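Local coordinates for UPF0255 protein frsA (Vibrio vulnificus, PDB 4I4C) that probably hydrolyses carboxylic esters as a serine esterase of the FrsA family, at residues L55-Q60 against Y100-L105. Numbering follows the deposited sequence.
Sequences LQWVWQ and YEWTRL
Trp-57 meets Trp-102 through the benzo halves of the two indoles, and this single pair makes the whole contact. CE3 of Trp-57 comes to 4.5 Å from CZ2 of Trp-102, a light touch at the limit of contact. The six-membered rings have centroids 5.8 Å apart and planes steeply inclined at 66°, and no hydrogen bond crosses between them. The two indoles span the gap between helices whose nearest alpha carbons, CA of Trp-57 and CA of Trp-102, are 12.0 Å from each other. Both CB atoms point across the gap. In Trp-102 a chi1 of -82° and a ring set nearly perpendicular to the CA-CB-CG plane carry CZ2 forward to its partner. Both indoles are buried and share neighbours: Ile-134 of helix 121-136 touches each of them, Gln-67 and Val-70 of helix 64-75 pack on Trp-57 and Trp-102 respectively, and Tyr-137 makes an edge-to-face contact with Trp-57. Away from the indoles, each helix has its own polar link. NE2 of Gln-56 donates to OE1 of Gln-60 over 2.8 Å, nearly straight at 170° and in the plane of the donor amide, but approaching from above the acceptor's carbonyl plane. The second amide is held further by Gln-60 NE2, bonded to the backbone oxygen of Asp-208. On the other helix a weak salt bridge of 3.4 Å joins NH1 of Arg-104 to OE1 of Glu-101. On another face of helix 54-60, Gln-56, Trp-59 and Gln-60 line the pocket occupied by a polyether, probably from the crystallisation liquor. The tryptophan pair itself is a light interhelical aromatic contact between helix 98-114 and helix 54-60, in the helical part of this two-domain, FrsA-like member of the alpha/beta-hydrolase clan.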
# COMPACT_ATOMS: atom_id res chain seq x y z
N LEU A 55 -6.53 3.50 12.50
CA LEU A 55 -7.50 2.45 12.19
C LEU A 55 -7.03 1.48 11.10
O LEU A 55 -7.31 0.28 11.18
CB LEU A 55 -8.87 3.07 11.83
CG LEU A 55 -9.49 3.83 13.01
CD1 LEU A 55 -10.86 4.41 12.70
CD2 LEU A 55 -9.59 2.90 14.17
N GLN A 56 -6.31 1.98 10.10
CA GLN A 56 -5.76 1.10 9.06
C GLN A 56 -4.75 0.13 9.67
O GLN A 56 -4.77 -1.07 9.40
CB GLN A 56 -5.09 1.91 7.95
CG GLN A 56 -4.61 1.06 6.78
CD GLN A 56 -3.60 1.78 5.90
OE1 GLN A 56 -3.91 2.79 5.28
NE2 GLN A 56 -2.38 1.26 5.85
N TRP A 57 -3.85 0.66 10.48
CA TRP A 57 -2.80 -0.17 11.08
C TRP A 57 -3.39 -1.24 12.01
O TRP A 57 -2.94 -2.39 12.00
CB TRP A 57 -1.74 0.70 11.74
CG TRP A 57 -0.97 1.49 10.74
CD1 TRP A 57 -0.68 1.13 9.46
CD2 TRP A 57 -0.42 2.81 10.91
NE1 TRP A 57 0.03 2.12 8.83
CE2 TRP A 57 0.21 3.16 9.71
CE3 TRP A 57 -0.40 3.71 11.98
CZ2 TRP A 57 0.85 4.39 9.52
CZ3 TRP A 57 0.25 4.93 11.79
CH2 TRP A 57 0.86 5.26 10.58
N VAL A 58 -4.43 -0.89 12.76
CA VAL A 58 -5.11 -1.85 13.62
C VAL A 58 -5.79 -2.93 12.77
O VAL A 58 -5.63 -4.11 13.03
CB VAL A 58 -6.15 -1.15 14.52
CG1 VAL A 58 -7.07 -2.16 15.18
CG2 VAL A 58 -5.44 -0.28 15.55
N TRP A 59 -6.53 -2.51 11.76
CA TRP A 59 -7.09 -3.42 10.76
C TRP A 59 -6.04 -4.41 10.22
O TRP A 59 -6.28 -5.61 10.15
CB TRP A 59 -7.68 -2.60 9.62
CG TRP A 59 -8.52 -3.35 8.66
CD1 TRP A 59 -9.32 -4.44 8.92
CD2 TRP A 59 -8.67 -3.08 7.26
NE1 TRP A 59 -9.94 -4.85 7.77
CE2 TRP A 59 -9.57 -4.03 6.74
CE3 TRP A 59 -8.13 -2.12 6.39
CZ2 TRP A 59 -9.94 -4.05 5.39
CZ3 TRP A 59 -8.50 -2.14 5.04
CH2 TRP A 59 -9.39 -3.10 4.56
N GLN A 60 -4.88 -3.89 9.86
CA GLN A 60 -3.77 -4.71 9.38
C GLN A 60 -3.14 -5.63 10.44
O GLN A 60 -2.43 -6.58 10.10
CB GLN A 60 -2.69 -3.82 8.74
CG GLN A 60 -3.19 -3.13 7.50
CD GLN A 60 -2.19 -2.15 6.91
OE1 GLN A 60 -2.08 -1.03 7.38
NE2 GLN A 60 -1.49 -2.57 5.86
N TYR A 100 12.50 4.79 15.40
CA TYR A 100 13.04 4.17 16.62
C TYR A 100 11.93 3.52 17.44
O TYR A 100 12.04 2.37 17.87
CB TYR A 100 13.75 5.21 17.47
CG TYR A 100 14.33 4.65 18.75
CD1 TYR A 100 13.60 4.65 19.93
CD2 TYR A 100 15.61 4.11 18.78
CE1 TYR A 100 14.12 4.14 21.11
CE2 TYR A 100 16.15 3.59 19.96
CZ TYR A 100 15.39 3.61 21.11
OH TYR A 100 15.91 3.09 22.28
N GLU A 101 10.86 4.26 17.68
CA GLU A 101 9.82 3.77 18.57
C GLU A 101 9.05 2.62 17.93
O GLU A 101 8.66 1.68 18.63
CB GLU A 101 8.88 4.89 19.03
CG GLU A 101 9.56 5.99 19.91
CD GLU A 101 10.07 5.50 21.26
OE1 GLU A 101 9.81 4.35 21.65
OE2 GLU A 101 10.75 6.30 21.95
N TRP A 102 8.83 2.68 16.62
CA TRP A 102 8.07 1.61 15.96
C TRP A 102 8.93 0.35 15.84
O TRP A 102 8.43 -0.75 15.97
CB TRP A 102 7.53 2.03 14.59
CG TRP A 102 6.25 2.82 14.69
CD1 TRP A 102 6.10 4.18 14.62
CD2 TRP A 102 4.94 2.28 14.93
NE1 TRP A 102 4.78 4.53 14.78
CE2 TRP A 102 4.04 3.38 14.97
CE3 TRP A 102 4.44 0.99 15.11
CZ2 TRP A 102 2.67 3.22 15.19
CZ3 TRP A 102 3.06 0.83 15.32
CH2 TRP A 102 2.20 1.94 15.35
N THR A 103 10.23 0.54 15.63
CA THR A 103 11.13 -0.60 15.55
C THR A 103 11.24 -1.30 16.90
O THR A 103 11.34 -2.53 16.97
CB THR A 103 12.52 -0.16 15.01
OG1 THR A 103 12.37 0.29 13.66
CG2 THR A 103 13.51 -1.30 15.03
N ARG A 104 11.20 -0.52 17.98
CA ARG A 104 11.15 -1.08 19.33
C ARG A 104 10.01 -2.06 19.50
O ARG A 104 10.19 -3.11 20.11
CB ARG A 104 10.96 0.01 20.37
CG ARG A 104 12.21 0.71 20.77
CD ARG A 104 11.87 1.70 21.88
NE ARG A 104 12.31 1.23 23.19
CZ ARG A 104 12.27 1.97 24.29
NH1 ARG A 104 11.79 3.20 24.23
NH2 ARG A 104 12.71 1.47 25.45
N LEU A 105 8.83 -1.68 19.04
CA LEU A 105 7.66 -2.56 19.11
C LEU A 105 7.88 -3.80 18.24
O LEU A 105 7.59 -4.91 18.67
CB LEU A 105 6.36 -1.83 18.73
CG LEU A 105 5.07 -2.65 18.92
CD1 LEU A 105 4.86 -3.13 20.37
CD2 LEU A 105 3.83 -1.91 18.41